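Local coordinates for protein cytosol aminopeptidase (Coxiella burnetii, PDB 3IJ3) that probably removes amino acids from the N-termini of peptides as a manganese-dependent aminopeptidase of the M17 family, at residues L153-Q157 with A158-R162; L131-G134 with L135-Q139; D122-Y125 with Y126-L130; A432-L435 with Q436-S440; P49-L52 with D53-D56. All coordinates share one frame; numbering follows the deposited sequence. Where two conformers were deposited one is given.

Interaction 1 of 5, residues L153-Q157 with A158-R162. With SO4 (sulfate ion), chain H.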
# COMPACT_ATOMS: atom_id res chain seq x y z
N LEU A 153 8.17 -44.17 -24.98
CA LEU A 153 7.12 -44.43 -25.96
C LEU A 153 7.67 -44.60 -27.35
O LEU A 153 8.52 -43.82 -27.81
CB LEU A 153 6.13 -43.27 -25.97
CG LEU A 153 4.80 -43.39 -26.70
CD1 LEU A 153 3.92 -44.49 -26.04
CD2 LEU A 153 4.05 -42.03 -26.66
N PHE A 154 7.16 -45.61 -28.06
CA PHE A 154 7.55 -45.82 -29.41
C PHE A 154 7.06 -44.68 -30.30
O PHE A 154 5.89 -44.28 -30.22
CB PHE A 154 7.01 -47.15 -29.93
CG PHE A 154 7.31 -47.36 -31.38
CD1 PHE A 154 8.61 -47.45 -31.82
CD2 PHE A 154 6.28 -47.46 -32.31
CE1 PHE A 154 8.91 -47.64 -33.17
CE2 PHE A 154 6.57 -47.65 -33.65
CZ PHE A 154 7.88 -47.72 -34.08
N LEU A 155 7.95 -44.16 -31.15
CA LEU A 155 7.61 -43.10 -32.10
C LEU A 155 7.73 -43.66 -33.53
O LEU A 155 8.84 -43.83 -34.03
CB LEU A 155 8.51 -41.88 -31.90
CG LEU A 155 8.33 -40.68 -32.82
CD1 LEU A 155 6.92 -40.18 -32.81
CD2 LEU A 155 9.31 -39.54 -32.39
N PRO A 156 6.59 -43.91 -34.20
CA PRO A 156 6.61 -44.48 -35.56
C PRO A 156 7.32 -43.57 -36.56
O PRO A 156 7.25 -42.34 -36.46
CB PRO A 156 5.12 -44.62 -35.92
CG PRO A 156 4.38 -44.46 -34.67
CD PRO A 156 5.22 -43.67 -33.72
N GLN A 157 7.96 -44.17 -37.55
CA GLN A 157 8.76 -43.45 -38.53
C GLN A 157 7.95 -42.39 -39.28
O GLN A 157 8.47 -41.29 -39.57
CB GLN A 157 9.43 -44.46 -39.48
CG GLN A 157 10.65 -43.91 -40.22
CD GLN A 157 10.29 -42.94 -41.31
OE1 GLN A 157 9.30 -43.13 -42.02
NE2 GLN A 157 11.10 -41.89 -41.48
N ALA A 158 6.68 -42.68 -39.54
CA ALA A 158 5.81 -41.74 -40.27
C ALA A 158 5.60 -40.41 -39.56
O ALA A 158 5.34 -39.38 -40.20
CB ALA A 158 4.45 -42.41 -40.55
N HIS A 159 5.74 -40.41 -38.24
CA HIS A 159 5.51 -39.21 -37.45
C HIS A 159 6.75 -38.72 -36.73
O HIS A 159 6.71 -37.71 -36.05
CB HIS A 159 4.46 -39.51 -36.38
CG HIS A 159 3.17 -40.00 -36.95
ND1 HIS A 159 2.22 -39.14 -37.47
CD2 HIS A 159 2.69 -41.25 -37.13
CE1 HIS A 159 1.20 -39.85 -37.92
NE2 HIS A 159 1.46 -41.13 -37.73
N ARG A 160 7.86 -39.42 -36.93
CA ARG A 160 9.09 -39.15 -36.19
C ARG A 160 9.67 -37.76 -36.38
O ARG A 160 10.00 -37.09 -35.38
CB ARG A 160 10.12 -40.22 -36.53
CG ARG A 160 11.35 -40.28 -35.64
CD ARG A 160 12.07 -41.61 -35.94
NE ARG A 160 11.23 -42.78 -35.61
CZ ARG A 160 11.45 -44.03 -36.03
NH1 ARG A 160 12.48 -44.29 -36.84
NH2 ARG A 160 10.63 -45.03 -35.68
N LYS A 161 9.80 -37.32 -37.63
CA LYS A 161 10.37 -36.00 -37.90
C LYS A 161 9.50 -34.87 -37.32
O LYS A 161 9.99 -33.96 -36.65
CB LYS A 161 10.57 -35.77 -39.40
CG LYS A 161 11.35 -34.46 -39.72
CD LYS A 161 11.31 -34.07 -41.18
CE LYS A 161 12.30 -32.96 -41.49
NZ LYS A 161 12.30 -31.84 -40.53
N ARG A 162 8.20 -34.91 -37.60
CA ARG A 162 7.32 -33.84 -37.13
C ARG A 162 7.28 -33.78 -35.61
O ARG A 162 7.33 -32.70 -35.02
CB ARG A 162 5.93 -34.05 -37.67
CG ARG A 162 4.98 -32.91 -37.39
CD ARG A 162 5.24 -31.72 -38.24
NE ARG A 162 5.07 -32.03 -39.67
CZ ARG A 162 4.92 -31.12 -40.62
NH1 ARG A 162 4.78 -31.50 -41.89
NH2 ARG A 162 4.88 -29.82 -40.32
S SO4 H . 7.50 -33.90 -42.02
O1 SO4 H . 7.48 -35.36 -41.84
O2 SO4 H . 8.49 -33.54 -43.03
O3 SO4 H . 6.19 -33.45 -42.48
O4 SO4 H . 7.83 -33.26 -40.75
O HOH W 1 8.90 -38.66 -40.05

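Interaction 2 of 5, residues L131-G134 with L135-Q139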
# COMPACT_ATOMS: atom_id res chain seq x y z
N LEU A 131 3.29 -36.43 -29.21
CA LEU A 131 3.99 -35.21 -28.78
C LEU A 131 3.71 -34.88 -27.30
O LEU A 131 4.65 -34.62 -26.53
CB LEU A 131 3.60 -34.04 -29.68
CG LEU A 131 4.21 -32.68 -29.32
CD1 LEU A 131 5.74 -32.75 -29.41
CD2 LEU A 131 3.62 -31.60 -30.23
N ALA A 132 2.44 -34.95 -26.88
CA ALA A 132 2.06 -34.67 -25.49
C ALA A 132 2.83 -35.55 -24.54
O ALA A 132 3.27 -35.08 -23.49
CB ALA A 132 0.54 -34.85 -25.29
N PHE A 133 3.00 -36.83 -24.88
CA PHE A 133 3.80 -37.71 -24.04
C PHE A 133 5.19 -37.12 -23.80
O PHE A 133 5.68 -37.07 -22.65
CB PHE A 133 3.94 -39.10 -24.66
CG PHE A 133 4.80 -40.02 -23.84
CD1 PHE A 133 4.26 -40.73 -22.78
CD2 PHE A 133 6.16 -40.12 -24.09
CE1 PHE A 133 5.07 -41.54 -22.00
CE2 PHE A 133 6.95 -40.94 -23.30
CZ PHE A 133 6.41 -41.63 -22.27
N GLY A 134 5.84 -36.71 -24.89
CA GLY A 134 7.16 -36.13 -24.82
C GLY A 134 7.19 -34.83 -24.01
O GLY A 134 8.08 -34.64 -23.18
N LEU A 135 6.21 -33.97 -24.22
CA LEU A 135 6.12 -32.69 -23.48
C LEU A 135 5.99 -32.89 -21.98
O LEU A 135 6.55 -32.11 -21.19
CB LEU A 135 4.98 -31.83 -24.01
CG LEU A 135 5.20 -31.34 -25.45
CD1 LEU A 135 4.04 -30.48 -25.91
CD2 LEU A 135 6.53 -30.56 -25.57
N GLY A 136 5.28 -33.94 -21.57
CA GLY A 136 5.14 -34.25 -20.17
C GLY A 136 6.34 -34.94 -19.56
O GLY A 136 6.37 -35.14 -18.35
N SER A 137 7.32 -35.33 -20.39
CA SER A 137 8.55 -35.98 -19.91
C SER A 137 9.68 -34.96 -19.62
O SER A 137 10.77 -35.31 -19.17
CB SER A 137 9.04 -37.01 -20.94
OG SER A 137 8.04 -38.00 -21.13
N TYR A 138 9.39 -33.69 -19.89
CA TYR A 138 10.35 -32.61 -19.70
C TYR A 138 10.73 -32.35 -18.24
O TYR A 138 9.86 -32.23 -17.36
CB TYR A 138 9.77 -31.32 -20.30
CG TYR A 138 10.68 -30.11 -20.17
CD1 TYR A 138 11.64 -29.82 -21.12
CD2 TYR A 138 10.54 -29.24 -19.09
CE1 TYR A 138 12.48 -28.72 -20.99
CE2 TYR A 138 11.35 -28.13 -18.95
CZ TYR A 138 12.33 -27.86 -19.90
OH TYR A 138 13.14 -26.74 -19.73
N GLN A 139 12.04 -32.23 -18.02
CA GLN A 139 12.61 -31.89 -16.73
C GLN A 139 13.76 -30.91 -16.96
O GLN A 139 14.68 -31.20 -17.73
CB GLN A 139 13.11 -33.16 -16.03
CG GLN A 139 12.00 -34.09 -15.63
CD GLN A 139 12.50 -35.25 -14.77
OE1 GLN A 139 13.24 -36.09 -15.23
NE2 GLN A 139 12.07 -35.28 -13.52

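Interaction 3 of 5, residues D122-Y125 with Y126-L130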
# COMPACT_ATOMS: atom_id res chain seq x y z
N ASP A 122 -8.07 -39.68 -36.30
CA ASP A 122 -7.22 -39.24 -37.42
C ASP A 122 -5.72 -39.25 -37.03
O ASP A 122 -5.41 -39.21 -35.83
CB ASP A 122 -7.69 -37.83 -37.81
CG ASP A 122 -7.01 -37.28 -39.04
OD1 ASP A 122 -7.68 -37.26 -40.10
OD2 ASP A 122 -5.83 -36.90 -38.97
N ASP A 123 -4.78 -39.32 -38.00
CA ASP A 123 -3.35 -39.30 -37.68
C ASP A 123 -2.94 -38.05 -36.91
O ASP A 123 -1.92 -38.05 -36.20
CB ASP A 123 -2.49 -39.40 -38.95
CG ASP A 123 -2.50 -40.79 -39.57
OD1 ASP A 123 -3.11 -41.71 -39.00
OD2 ASP A 123 -1.85 -40.96 -40.63
N GLU A 124 -3.72 -36.98 -37.05
CA GLU A 124 -3.40 -35.72 -36.40
C GLU A 124 -3.51 -35.88 -34.88
O GLU A 124 -2.64 -35.41 -34.15
CB GLU A 124 -4.32 -34.60 -36.88
CG GLU A 124 -4.12 -33.27 -36.14
CD GLU A 124 -2.73 -32.69 -36.29
OE1 GLU A 124 -2.07 -32.95 -37.33
OE2 GLU A 124 -2.29 -31.95 -35.39
N TYR A 125 -4.56 -36.56 -34.41
CA TYR A 125 -4.73 -36.75 -32.96
C TYR A 125 -3.71 -37.74 -32.41
O TYR A 125 -3.28 -37.62 -31.27
CB TYR A 125 -6.16 -37.14 -32.61
CG TYR A 125 -7.14 -36.08 -33.03
CD1 TYR A 125 -7.18 -34.86 -32.38
CD2 TYR A 125 -8.03 -36.29 -34.09
CE1 TYR A 125 -8.06 -33.88 -32.76
CE2 TYR A 125 -8.91 -35.32 -34.48
CZ TYR A 125 -8.93 -34.11 -33.81
OH TYR A 125 -9.82 -33.13 -34.19
N TYR A 126 -3.35 -38.72 -33.24
CA TYR A 126 -2.33 -39.71 -32.89
C TYR A 126 -1.00 -38.99 -32.69
O TYR A 126 -0.29 -39.22 -31.69
CB TYR A 126 -2.27 -40.73 -34.02
CG TYR A 126 -1.27 -41.85 -33.91
CD1 TYR A 126 -1.28 -42.72 -32.84
CD2 TYR A 126 -0.43 -42.13 -34.98
CE1 TYR A 126 -0.40 -43.80 -32.79
CE2 TYR A 126 0.45 -43.20 -34.95
CZ TYR A 126 0.46 -44.04 -33.85
OH TYR A 126 1.32 -45.10 -33.83
N GLU A 127 -0.67 -38.10 -33.61
CA GLU A 127 0.58 -37.34 -33.53
C GLU A 127 0.58 -36.40 -32.31
O GLU A 127 1.61 -36.25 -31.64
CB GLU A 127 0.78 -36.61 -34.85
CG GLU A 127 2.05 -35.85 -35.01
CD GLU A 127 2.18 -35.34 -36.44
OE1 GLU A 127 2.29 -36.18 -37.37
OE2 GLU A 127 2.18 -34.12 -36.63
N ARG A 128 -0.55 -35.75 -32.02
CA ARG A 128 -0.64 -34.88 -30.83
C ARG A 128 -0.43 -35.67 -29.53
O ARG A 128 0.17 -35.17 -28.59
CB ARG A 128 -1.98 -34.20 -30.75
CG ARG A 128 -2.20 -33.19 -31.78
CD ARG A 128 -3.55 -32.54 -31.58
NE ARG A 128 -3.87 -31.69 -32.71
CZ ARG A 128 -5.00 -31.00 -32.82
NH1 ARG A 128 -5.92 -31.04 -31.85
NH2 ARG A 128 -5.18 -30.27 -33.89
N ALA A 129 -0.97 -36.88 -29.47
CA ALA A 129 -0.79 -37.73 -28.30
C ALA A 129 0.69 -38.10 -28.16
O ALA A 129 1.23 -38.07 -27.06
CB ALA A 129 -1.68 -38.99 -28.40
N LEU A 130 1.34 -38.48 -29.26
CA LEU A 130 2.76 -38.80 -29.22
C LEU A 130 3.58 -37.61 -28.69
O LEU A 130 4.48 -37.77 -27.86
CB LEU A 130 3.26 -39.21 -30.62
CG LEU A 130 2.71 -40.51 -31.20
CD1 LEU A 130 2.97 -40.58 -32.72
CD2 LEU A 130 3.30 -41.72 -30.50

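Interaction 4 of 5, residues A432-L435 with Q436-S440. With EDO (1,2-ethanediol), chain I.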
# COMPACT_ATOMS: atom_id res chain seq x y z
N ALA A 432 0.01 -2.60 -27.93
CA ALA A 432 -0.16 -2.94 -29.32
C ALA A 432 -0.35 -1.68 -30.15
O ALA A 432 0.20 -1.59 -31.26
CB ALA A 432 -1.38 -3.90 -29.48
N LEU A 433 -1.12 -0.71 -29.65
CA LEU A 433 -1.33 0.56 -30.40
C LEU A 433 -0.03 1.33 -30.49
O LEU A 433 0.22 2.03 -31.47
CB LEU A 433 -2.37 1.50 -29.77
CG LEU A 433 -3.84 1.23 -29.88
CD1 LEU A 433 -4.62 2.22 -28.97
CD2 LEU A 433 -4.32 1.27 -31.33
N PHE A 434 0.79 1.24 -29.45
CA PHE A 434 2.09 1.88 -29.47
C PHE A 434 2.92 1.32 -30.66
O PHE A 434 3.41 2.05 -31.50
CB PHE A 434 2.84 1.65 -28.16
CG PHE A 434 4.22 2.23 -28.15
CD1 PHE A 434 4.44 3.56 -27.74
CD2 PHE A 434 5.29 1.49 -28.60
CE1 PHE A 434 5.73 4.11 -27.76
CE2 PHE A 434 6.57 2.03 -28.63
CZ PHE A 434 6.80 3.35 -28.20
N LEU A 435 3.04 0.01 -30.71
CA LEU A 435 3.79 -0.66 -31.75
C LEU A 435 3.27 -0.35 -33.16
O LEU A 435 4.05 -0.25 -34.11
CB LEU A 435 3.84 -2.17 -31.51
CG LEU A 435 4.61 -2.64 -30.25
CD1 LEU A 435 4.36 -4.12 -30.00
CD2 LEU A 435 6.07 -2.36 -30.42
N GLN A 436 1.95 -0.18 -33.29
CA GLN A 436 1.35 0.10 -34.57
C GLN A 436 1.88 1.40 -35.16
O GLN A 436 1.86 1.56 -36.37
CB GLN A 436 -0.17 0.15 -34.46
CG GLN A 436 -0.86 0.30 -35.79
CD GLN A 436 -2.36 0.23 -35.68
OE1 GLN A 436 -2.95 0.63 -34.66
NE2 GLN A 436 -3.00 -0.25 -36.74
N HIS A 437 2.33 2.32 -34.32
CA HIS A 437 2.90 3.59 -34.85
C HIS A 437 4.14 3.34 -35.69
O HIS A 437 4.52 4.22 -36.49
CB HIS A 437 3.28 4.54 -33.72
CG HIS A 437 2.11 5.22 -33.08
ND1 HIS A 437 1.27 4.58 -32.20
CD2 HIS A 437 1.64 6.48 -33.20
CE1 HIS A 437 0.34 5.42 -31.79
NE2 HIS A 437 0.53 6.58 -32.38
N PHE A 438 4.74 2.16 -35.54
CA PHE A 438 6.00 1.80 -36.25
C PHE A 438 5.82 0.87 -37.43
O PHE A 438 6.79 0.52 -38.14
CB PHE A 438 7.00 1.25 -35.23
CG PHE A 438 7.32 2.25 -34.15
CD1 PHE A 438 8.38 3.14 -34.32
CD2 PHE A 438 6.52 2.36 -33.01
CE1 PHE A 438 8.66 4.11 -33.36
CE2 PHE A 438 6.79 3.35 -32.05
CZ PHE A 438 7.87 4.23 -32.24
N VAL A 439 4.57 0.48 -37.69
CA VAL A 439 4.26 -0.44 -38.79
C VAL A 439 3.14 0.04 -39.69
O VAL A 439 2.00 0.21 -39.24
CB VAL A 439 3.83 -1.81 -38.23
CG1 VAL A 439 3.61 -2.81 -39.39
CG2 VAL A 439 4.87 -2.37 -37.27
N SER A 440 3.45 0.25 -40.97
CA SER A 440 2.46 0.65 -41.95
C SER A 440 1.27 -0.31 -42.01
O SER A 440 1.44 -1.54 -41.93
CB SER A 440 3.09 0.66 -43.35
OG SER A 440 2.12 0.97 -44.33
C1 EDO I . -0.89 10.32 -29.86
O1 EDO I . -1.78 10.94 -30.79
C2 EDO I . -0.39 8.99 -30.39
O2 EDO I . -0.65 8.86 -31.80
O HOH W 2 -1.82 2.96 -33.27

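Interaction 5 of 5, residues P49-L52 with D53-D56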
# COMPACT_ATOMS: atom_id res chain seq x y z
N PRO A 49 -17.53 -50.60 -20.19
CA PRO A 49 -18.28 -51.84 -20.00
C PRO A 49 -18.20 -52.78 -21.20
O PRO A 49 -17.94 -53.97 -21.03
CB PRO A 49 -19.71 -51.34 -19.77
CG PRO A 49 -19.54 -50.00 -19.19
CD PRO A 49 -18.36 -49.42 -19.90
N ASP A 50 -18.43 -52.25 -22.40
CA ASP A 50 -18.35 -53.05 -23.64
C ASP A 50 -16.93 -53.54 -23.90
O ASP A 50 -16.75 -54.65 -24.39
CB ASP A 50 -18.80 -52.23 -24.85
CG ASP A 50 -20.30 -52.01 -24.88
OD1 ASP A 50 -21.04 -52.74 -24.20
OD2 ASP A 50 -20.73 -51.10 -25.62
N TRP A 51 -15.93 -52.72 -23.61
CA TRP A 51 -14.56 -53.14 -23.80
C TRP A 51 -14.25 -54.32 -22.87
O TRP A 51 -13.67 -55.31 -23.31
CB TRP A 51 -13.57 -52.00 -23.55
CG TRP A 51 -12.18 -52.45 -23.76
CD1 TRP A 51 -11.55 -52.61 -24.95
CD2 TRP A 51 -11.24 -52.81 -22.75
NE1 TRP A 51 -10.27 -53.05 -24.75
CE2 TRP A 51 -10.05 -53.18 -23.41
CE3 TRP A 51 -11.28 -52.87 -21.35
CZ2 TRP A 51 -8.92 -53.60 -22.72
CZ3 TRP A 51 -10.16 -53.29 -20.67
CH2 TRP A 51 -8.99 -53.65 -21.36
N LEU A 52 -14.63 -54.21 -21.60
CA LEU A 52 -14.38 -55.28 -20.62
C LEU A 52 -14.94 -56.61 -21.07
O LEU A 52 -14.34 -57.66 -20.85
CB LEU A 52 -14.92 -54.91 -19.24
CG LEU A 52 -14.11 -53.86 -18.49
CD1 LEU A 52 -14.90 -53.25 -17.33
CD2 LEU A 52 -12.75 -54.44 -18.02
N ASP A 53 -16.10 -56.58 -21.73
CA ASP A 53 -16.72 -57.80 -22.24
C ASP A 53 -15.84 -58.54 -23.25
O ASP A 53 -16.07 -59.74 -23.47
CB ASP A 53 -18.08 -57.49 -22.87
CG ASP A 53 -19.12 -57.09 -21.84
OD1 ASP A 53 -19.01 -57.52 -20.67
OD2 ASP A 53 -20.08 -56.37 -22.22
N THR A 54 -14.88 -57.85 -23.86
CA THR A 54 -13.98 -58.47 -24.84
C THR A 54 -12.71 -59.04 -24.19
O THR A 54 -11.89 -59.67 -24.87
CB THR A 54 -13.51 -57.46 -25.92
OG1 THR A 54 -12.59 -56.49 -25.37
CG2 THR A 54 -14.71 -56.75 -26.56
N GLN A 55 -12.55 -58.83 -22.89
CA GLN A 55 -11.35 -59.26 -22.18
C GLN A 55 -11.55 -60.54 -21.40
O GLN A 55 -12.69 -60.95 -21.16
CB GLN A 55 -10.91 -58.14 -21.22
CG GLN A 55 -10.64 -56.84 -21.95
CD GLN A 55 -9.48 -56.96 -22.90
OE1 GLN A 55 -8.35 -57.20 -22.48
NE2 GLN A 55 -9.75 -56.76 -24.19
N ASP A 56 -10.44 -61.15 -20.98
CA ASP A 56 -10.51 -62.38 -20.21
C ASP A 56 -10.98 -62.13 -18.76
O ASP A 56 -11.09 -60.98 -18.31
CB ASP A 56 -9.19 -63.19 -20.27
CG ASP A 56 -8.02 -62.49 -19.59
OD1 ASP A 56 -8.21 -61.52 -18.83
OD2 ASP A 56 -6.87 -62.96 -19.81
O HOH W 3 -18.51 -55.24 -18.52

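Interaction 1 of 5, residues L153-Q157 with A158-R162
The carbonyl oxygen of Leu155 is gripped twice by one side chain: Arg160 NH2 donates to Leu155 O at 2.7 Å and Arg160 NE to the same atom at 3.1 Å. The guanidinium grips side-on, with NE and NH2 on one oxygen that lies almost in its plane. A bend in the arginine chain at chi3 (-63°) turns the group back over the start of its own helix, and Gln157 CA sits centrally over one guanidinium face, 3.6 Å above the plane. The aliphatic part of Arg160 is used as well, its CG packing against Leu155 CD2 at 3.9 Å. Pro156 O accepts from His159 N at 3.0 Å in the first helical turn, while His159 ND1 is hydrogen-bonded to Glu127 of helix 123-135. A water links Gln157 O to Lys161 N. Farther along, Arg162 has a salt bridge to Glu478 through NH2; its approach to a sulfate, probably from the crystallisation liquor, is doubtfully short. The whole is a strand-to-helix junction of the N-terminal domain, where strand 151-154 ends and the long helix 157-178 starts, with an arginine of the first turn tied to the carbonyl of Leu155 just before the helix.

Interaction 2 of 5, residues L131-G134 with L135-Q139
Leu131 and Leu135 stand one helical turn apart, joined through backbone and side chain alike. Leu135 N donates to Leu131 O at 2.9 Å in a nearly straight bond, and Leu135 CD1 rests 4.1 Å from Leu131 CG. One residue on, Gly136 N donates to Ala132 O at 3.0 Å, and with that the regular helical pattern gives way. Ser137 N reaches back only three residues, to Gly134 O at 3.0 Å, and comes in well above the carbonyl plane, as expected where the chain tightens. Gly134 O has a second donor in the hydroxyl of Tyr171.

This is the C-terminal end of helix 123-135 in the N-terminal domain, which runs out through a type I turn from Leu135 to Tyr138 into the loop before strand 151-154. The turn's own bond, Tyr138 N to Leu135 O, is weak at 3.5 Å, but Leu135 O also receives Arg174 NH1 from helix 157-178.

Ser137 carries its hydroxyl back toward the helix, with OG beside the backbone N (chi1 -60°). There OG lies 3.0 Å from Phe133 O and over one face of the Phe133 ring, 3.8 Å from CE2. It is also hydrogen-bonded to Ser105 OG, so its single proton may serve either acceptor. Tyr138 sends its hydroxyl away from the helix end to Asp175 and Asn178, while its ring meets Tyr171 edge-to-face. Leu131 packs against Trp166 and Leu167 of helix 157-178, and Leu135 against Ile170.

Interaction 3 of 5, residues D122-Y125 with Y126-L130
The guanidinium of Arg128 has Tyr125 CE1 over one face, 3.7 Å from NH1, and Glu124 OE2 at its edge. Tyr125 and Arg128 run side by side in the same direction, but ring and guanidinium are turned 73° apart, so the two planes are not stacked. The edge contact is a salt bridge: Arg128 NE donates to Glu124 OE2 at 3.1 Å, near the guanidinium plane and on the anti lone pair of OE2. A bend at chi2 (61°) swings the Glu124 carboxylate toward Arg128, which itself stays extended from CG to NE. Its NH2 has a weak bond to Lys392 O. On another side of the helix, Leu130 CD1 sits centrally over a face of the Tyr126 ring.

Asp122 is at the N-cap position, and in the modelled conformer its OD2 accepts from Glu124 N at 2.9 Å. Acidic side chains thus gather at the start of helix 123-135, where they would interact favourably with the helix dipole. Glu124 OE1 and OE2 of Glu127, the partner of His159, are 4.5 Å apart, like charges whose mutual repulsion is probably eased by the salt bridge from Arg128.

Interaction 4 of 5, residues A432-L435 with Q436-S440
Ala432 O takes the last regular helical bond here, accepting from Gln436 N at 3.0 Å. Leu433 follows, and its carbonyl gathers a side-chain donor: His437 ND1 gives to Leu433 O at 2.9 Å. The imidazole reaches back along the helix because its CG lies beside the backbone N (chi1 -75°). The same oxygen takes a water that also bonds Gln436 OE1, and that amide oxygen has Gln404 as a further partner. At the far edge of the imidazole, His437 NE2 meets O2 of an ethanediol at 2.6 Å, probably a molecule from the crystallisation liquor.

In the catalytic domain this is where helix 427-436 stops and a type I turn, Gln436 to Val439, leads toward strand 445-454, so the carbonyls of the last helical turn find donors in side chain, water and turn.

Phe434 O accepts His437 N at 3.0 Å, well above the carbonyl plane, and His437 ND1 adds a weak second bond to it. The Phe434 ring meets that of Phe438 at a slant, planes 41° apart, their two CE2 atoms in contact at 3.7 Å. Beyond them Phe434 touches Arg336 and Leu417, and Phe438 touches Ala340. Last comes Leu435, whose carbonyl accepts Phe438 N at 2.9 Å, while its side chain packs on Leu339 and Leu343 of helix 335-347 and on Trp445 and His447.

Interaction 5 of 5, residues P49-L52 with D53-D56
Gln55 lays its side chain flat over the indole of Trp51. The amide and ring planes are only 9° apart, with Gln55 CD 3.4 Å from Trp51 CZ2. Gln55 CG makes a CH-pi contact with the six-membered ring, 3.6 Å from its centroid and almost straight above it. Two torsions produce this: CG stands beside the backbone N of Gln55 (chi1 -58°), and a bend at chi2 (-64°) brings the amide down parallel to the indole.

The amide is also held from its end, since Gln55 NE2 donates to Thr54 OG1 at 3.1 Å, nearly straight and in the amide plane. Thr54 takes the rotamer that puts OG1 between its own backbone N and carbonyl carbon, and from there the hydroxyl donates to Trp51 O at 2.6 Å. Thr54 N gives the same Trp51 O a second bond at 2.9 Å. OG1 comes in the plane of that carbonyl and Thr54 N from well above it. Thr54 OG1 thus relays between a backbone acceptor and the glutamine that covers the indole.

Asp53 turns its carboxylate back along the helix, and a water joins its OD1 to Pro49 O. Its OD2 is 4.2 Å from Asp50 OD1, a like-charge approach at an exposed edge. Gln55 N closes the type I turn onto Leu52 O at 3.0 Å. The turn ends the short helix 48-52, and Asp56 then caps the start of helix 57-66, while the indole packs on Gln41 and Met43 of strand 38-43 and on Arg87 and Leu89 of strand 85-91.

Along the chain the order is interaction 5, then 3, 2, 1 and 4. Interactions 3 and 2 occupy the start and end of the same helix, 123-135, with centres about 14 Å apart. That helix crosses from strand 111-114 to strand 151-154, where interaction 1 begins. Glu127 and Tyr126 of interaction 3 meet His159 and Pro156 of interaction 1, and Phe133 of interaction 2 packs on Leu153, so the three gather around one beta-alpha-beta unit of the N-terminal domain. Interaction 5 belongs to the same domain but lies about 25 Å or more from them, centre to centre. Interaction 4, a helix end of the catalytic domain, is far from all four, across the chain's centre.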